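Putative branched-chain amino acid ABC transporter (Rhodospirillum rubrum ATCC 11170, PDB 3HUT) probably binds a branched-chain amino acid or a similar ligand outside the cytoplasm and delivers it to an ABC transporter. Local coordinates at residues A[107-110]-A[115-118]; A[322-325]-A[330-333]. All blocks are in the same frame, centred on the assembly; numbering follows the deposited sequence.

In the fold
Contact 1 is largely buried and joins the loop ahead of strand 116-118 to that strand, an edge strand of a five-strand parallel sheet; contact 2 is partly buried and pairs the two arms of a beta hairpin. The chemistry differs accordingly: side chains carry contact 1, with one tyrosine hydroxyl bonded to a main-chain carbonyl, whereas three backbone hydrogen bonds hold contact 2. Their centres lie about 11 Å apart and the two touch directly. Arg118 NH1 of contact 1 forms a salt bridge of 2.9 Å with Glu330 OE2 of contact 2, and Arg118 O probably accepts a hydrogen bond from Thr331 OG1, tying the edge of the parallel sheet to the hairpin.

Contact 1 (A[107-110]-A[115-118]); sequences PDYI and WQFR
Ile110 and Gln116 bring the two backbones nearest, CA to CA 5.6 Å, where the loop turns back before strand 116-118. With CG anti to the backbone N (chi1 163°), the Tyr109 ring reaches over to the strand, and its OH donates to Phe117 O at 2.9 Å, arriving from above the carbonyl plane rather than along a lone pair. Gln116 CB lies over one face of the ring, 4.1 Å from the centroid in a CH-pi contact, and Gln116 CG touches Tyr109 CE1 at 3.5 Å. The chain then bends at chi2 (65°), carrying the amide to Ser113 OG and Gln99 OE1. Arg118 runs past the tyrosine in the opposite direction, and its NH2 approaches Tyr109 CB to 3.7 Å near the ring plane. Its NH1 meets Ile110 CB at 3.7 Å, the two side chains crossing at about a right angle. His106 O and Ala104 O accept from NH2 and NE, and with Glu330 at NH1 they probably restrain the guanidinium's rotation. Ile110 CD1 packs on Gln116 O at 3.5 Å. Around the loop and strand, helix 82-95 and strand 99-101 touch Tyr109, while the Phe117 side chain touches helix 302-310.

Contact 2 (A[322-325]-A[330-333]); sequences TRFD and ETTK
A beta hairpin joins strand 322-324 and the start of strand 331-341 in antiparallel register, with Arg323 and Thr332 as its hydrogen-bonded pair. Arg323 N donates to Thr332 O at 3.1 Å, and Thr332 N returns a bond to Arg323 O at 3.0 Å, in the carbonyl plane. Toward the turn, Asp325 N adds a nearly straight bond of 2.9 Å to Glu330 O (171° at the hydrogen). On the turn side, Asp325 OD2 accepts from Glu327 N and Thr328 N.

Thr322, Phe324, Thr331 and Lys333 share one face. There Lys333 lies alongside Thr322, its CE 3.3 Å from Thr322 OG1, and extends onward to Thr319 OG1. Thr322 CG2, anti to the backbone N, meets Thr331 CG2 at 3.6 Å, while Thr322 OG1 bonds Gly320 O. Were Thr322 an alanine, Gly320 O would probably lose its hydroxyl partner and a gap would be likely to open beside Thr331 CG2 and the lysine chain. Phe324 runs beside Thr331, CE1 3.2 Å from Thr331 OG1, a probable hydrogen-bond partner of Arg118 O, with Thr331 CG2 in the plane at its ring edge. On the other face, Arg323 CB touches Thr332 OG1 at 3.7 Å, and Arg323 NE pairs with Asp313. Helix 277-296 touches the first face, Ile288 meeting Phe324 and His281 meeting Lys333, while strand 331-341 continues into the mixed sheet, antiparallel to strands 246-249 and 344-347.

Contact 1 (A[107-110]-A[115-118])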
loop_
_atom_site.group_PDB
_atom_site.type_symbol
_atom_site.label_atom_id
_atom_site.label_comp_id
_atom_site.label_asym_id
_atom_site.label_seq_id
_atom_site.Cartn_x
_atom_site.Cartn_y
_atom_site.Cartn_z
ATOM N N PRO A 107 -0.766 -8.932 -7.995
ATOM C CA PRO A 107 -1.554 -10.111 -7.622
ATOM C C PRO A 107 -0.774 -11.426 -7.627
ATOM O O PRO A 107 -0.898 -12.223 -6.705
ATOM C CB PRO A 107 -2.671 -10.110 -8.657
ATOM C CG PRO A 107 -2.917 -8.645 -8.864
ATOM C CD PRO A 107 -1.499 -8.093 -8.959
ATOM N N ASP A 108 0.035 -11.640 -8.661
ATOM C CA ASP A 108 0.803 -12.880 -8.800
ATOM C C ASP A 108 1.905 -13.140 -7.782
ATOM O O ASP A 108 2.309 -14.285 -7.589
ATOM C CB ASP A 108 1.409 -12.977 -10.203
ATOM C CG ASP A 108 0.356 -13.058 -11.286
ATOM O OD1 ASP A 108 -0.826 -13.290 -10.958
ATOM O OD2 ASP A 108 0.712 -12.900 -12.470
ATOM N N TYR A 109 2.401 -12.094 -7.134
ATOM C CA TYR A 109 3.459 -12.279 -6.154
ATOM C C TYR A 109 3.045 -13.194 -4.995
ATOM O O TYR A 109 3.808 -14.073 -4.578
ATOM C CB TYR A 109 3.899 -10.924 -5.599
ATOM C CG TYR A 109 4.688 -11.037 -4.321
ATOM C CD1 TYR A 109 6.027 -11.428 -4.333
ATOM C CD2 TYR A 109 4.084 -10.786 -3.092
ATOM C CE1 TYR A 109 6.747 -11.564 -3.139
ATOM C CE2 TYR A 109 4.789 -10.924 -1.901
ATOM C CZ TYR A 109 6.116 -11.313 -1.931
ATOM O OH TYR A 109 6.798 -11.459 -0.745
ATOM N N ILE A 110 1.837 -12.990 -4.482
ATOM C CA ILE A 110 1.338 -13.788 -3.363
ATOM C C ILE A 110 1.086 -15.252 -3.765
ATOM O O ILE A 110 1.065 -16.142 -2.912
ATOM C CB ILE A 110 0.022 -13.170 -2.792
ATOM C CG1 ILE A 110 -0.182 -13.599 -1.337
ATOM C CG2 ILE A 110 -1.172 -13.589 -3.635
ATOM C CD1 ILE A 110 0.731 -12.879 -0.357
ATOM N N TRP A 115 5.147 -19.217 1.046
ATOM C CA TRP A 115 6.163 -18.477 1.784
ATOM C C TRP A 115 6.201 -16.971 1.564
ATOM O O TRP A 115 6.964 -16.276 2.231
ATOM C CB TRP A 115 7.544 -19.083 1.496
ATOM C CG TRP A 115 7.597 -20.547 1.824
ATOM C CD1 TRP A 115 7.109 -21.574 1.069
ATOM C CD2 TRP A 115 8.082 -21.137 3.038
ATOM N NE1 TRP A 115 7.252 -22.769 1.742
ATOM C CE2 TRP A 115 7.846 -22.526 2.953
ATOM C CE3 TRP A 115 8.691 -20.623 4.192
ATOM C CZ2 TRP A 115 8.198 -23.414 3.982
ATOM C CZ3 TRP A 115 9.042 -21.505 5.216
ATOM C CH2 TRP A 115 8.792 -22.885 5.100
ATOM N N GLN A 116 5.379 -16.465 0.647
ATOM C CA GLN A 116 5.342 -15.029 0.363
ATOM C C GLN A 116 4.282 -14.258 1.141
ATOM O O GLN A 116 3.161 -14.735 1.339
ATOM C CB GLN A 116 5.120 -14.776 -1.131
ATOM C CG GLN A 116 6.381 -14.839 -1.985
ATOM C CD GLN A 116 7.003 -16.216 -2.002
ATOM O OE1 GLN A 116 6.331 -17.209 -2.290
ATOM N NE2 GLN A 116 8.299 -16.285 -1.707
ATOM N N PHE A 117 4.654 -13.056 1.572
ATOM C CA PHE A 117 3.758 -12.175 2.315
ATOM C C PHE A 117 4.044 -10.751 1.849
ATOM O O PHE A 117 5.148 -10.456 1.397
ATOM C CB PHE A 117 4.020 -12.289 3.821
ATOM C CG PHE A 117 3.798 -13.670 4.370
ATOM C CD1 PHE A 117 2.527 -14.085 4.760
ATOM C CD2 PHE A 117 4.855 -14.571 4.459
ATOM C CE1 PHE A 117 2.319 -15.380 5.235
ATOM C CE2 PHE A 117 4.653 -15.865 4.930
ATOM C CZ PHE A 117 3.385 -16.268 5.316
ATOM N N ARG A 118 3.048 -9.880 1.955
ATOM C CA ARG A 118 3.198 -8.483 1.548
ATOM C C ARG A 118 2.582 -7.572 2.602
ATOM O O ARG A 118 1.545 -7.897 3.190
ATOM C CB ARG A 118 2.510 -8.239 0.198
ATOM C CG ARG A 118 1.099 -8.797 0.120
ATOM C CD ARG A 118 0.244 -8.091 -0.923
ATOM N NE ARG A 118 0.862 -8.129 -2.236
ATOM C CZ ARG A 118 0.419 -8.844 -3.264
ATOM N NH1 ARG A 118 -0.666 -9.593 -3.151
ATOM N NH2 ARG A 118 1.080 -8.813 -4.404
#

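Contact 2 (A[322-325]-A[330-333])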
loop_
_atom_site.group_PDB
_atom_site.type_symbol
_atom_site.label_atom_id
_atom_site.label_comp_id
_atom_site.label_asym_id
_atom_site.label_seq_id
_atom_site.Cartn_x
_atom_site.Cartn_y
_atom_site.Cartn_z
ATOM N N THR A 322 -3.818 -4.264 9.969
ATOM C CA THR A 322 -3.485 -5.223 8.919
ATOM C C THR A 322 -3.687 -6.701 9.261
ATOM O O THR A 322 -3.332 -7.152 10.350
ATOM C CB THR A 322 -2.018 -5.015 8.491
ATOM O OG1 THR A 322 -1.851 -3.665 8.036
ATOM C CG2 THR A 322 -1.629 -5.982 7.383
ATOM N N ARG A 323 -4.237 -7.437 8.295
ATOM C CA ARG A 323 -4.534 -8.866 8.419
ATOM C C ARG A 323 -4.051 -9.647 7.195
ATOM O O ARG A 323 -4.135 -9.159 6.069
ATOM C CB ARG A 323 -6.055 -9.060 8.553
ATOM C CG ARG A 323 -6.537 -10.524 8.607
ATOM C CD ARG A 323 -8.069 -10.600 8.704
ATOM N NE ARG A 323 -8.556 -11.951 8.993
ATOM C CZ ARG A 323 -9.136 -12.750 8.103
ATOM N NH1 ARG A 323 -9.315 -12.345 6.854
ATOM N NH2 ARG A 323 -9.538 -13.962 8.460
ATOM N N PHE A 324 -3.526 -10.852 7.420
ATOM C CA PHE A 324 -3.094 -11.716 6.320
ATOM C C PHE A 324 -4.116 -12.859 6.296
ATOM O O PHE A 324 -4.299 -13.559 7.299
ATOM C CB PHE A 324 -1.684 -12.294 6.557
ATOM C CG PHE A 324 -0.566 -11.271 6.481
ATOM C CD1 PHE A 324 -0.766 -10.025 5.892
ATOM C CD2 PHE A 324 0.706 -11.586 6.960
ATOM C CE1 PHE A 324 0.287 -9.108 5.781
ATOM C CE2 PHE A 324 1.764 -10.678 6.853
ATOM C CZ PHE A 324 1.553 -9.438 6.262
ATOM N N ASP A 325 -4.785 -13.039 5.162
ATOM C CA ASP A 325 -5.804 -14.080 5.026
ATOM C C ASP A 325 -5.273 -15.454 5.443
ATOM O O ASP A 325 -4.223 -15.890 4.969
ATOM C CB ASP A 325 -6.295 -14.152 3.581
ATOM C CG ASP A 325 -7.560 -14.964 3.443
ATOM O OD1 ASP A 325 -8.658 -14.387 3.613
ATOM O OD2 ASP A 325 -7.457 -16.178 3.186
ATOM N N GLU A 330 -3.352 -13.242 1.552
ATOM C CA GLU A 330 -3.538 -11.921 0.951
ATOM C C GLU A 330 -3.751 -10.876 2.047
ATOM O O GLU A 330 -4.403 -11.142 3.059
ATOM C CB GLU A 330 -4.731 -11.928 -0.010
ATOM C CG GLU A 330 -4.849 -10.655 -0.827
ATOM C CD GLU A 330 -3.580 -10.346 -1.602
ATOM O OE1 GLU A 330 -3.294 -11.050 -2.594
ATOM O OE2 GLU A 330 -2.865 -9.400 -1.208
ATOM N N THR A 331 -3.206 -9.684 1.834
ATOM C CA THR A 331 -3.300 -8.606 2.810
ATOM C C THR A 331 -4.540 -7.729 2.674
ATOM O O THR A 331 -4.881 -7.289 1.582
ATOM C CB THR A 331 -2.055 -7.690 2.724
ATOM O OG1 THR A 331 -0.871 -8.488 2.819
ATOM C CG2 THR A 331 -2.050 -6.670 3.859
ATOM N N THR A 332 -5.217 -7.495 3.793
ATOM C CA THR A 332 -6.383 -6.621 3.824
ATOM C C THR A 332 -6.111 -5.629 4.949
ATOM O O THR A 332 -5.389 -5.942 5.899
ATOM C CB THR A 332 -7.703 -7.384 4.100
ATOM O OG1 THR A 332 -7.601 -8.103 5.333
ATOM C CG2 THR A 332 -8.011 -8.354 2.956
ATOM N N LYS A 333 -6.669 -4.432 4.839
ATOM C CA LYS A 333 -6.444 -3.406 5.845
ATOM C C LYS A 333 -7.673 -2.557 6.104
ATOM O O LYS A 333 -8.550 -2.451 5.255
ATOM C CB LYS A 333 -5.323 -2.471 5.392
ATOM C CG LYS A 333 -3.978 -3.120 5.170
ATOM C CD LYS A 333 -2.963 -2.062 4.770
ATOM C CE LYS A 333 -1.542 -2.579 4.919
ATOM N NZ LYS A 333 -0.567 -1.537 4.549
#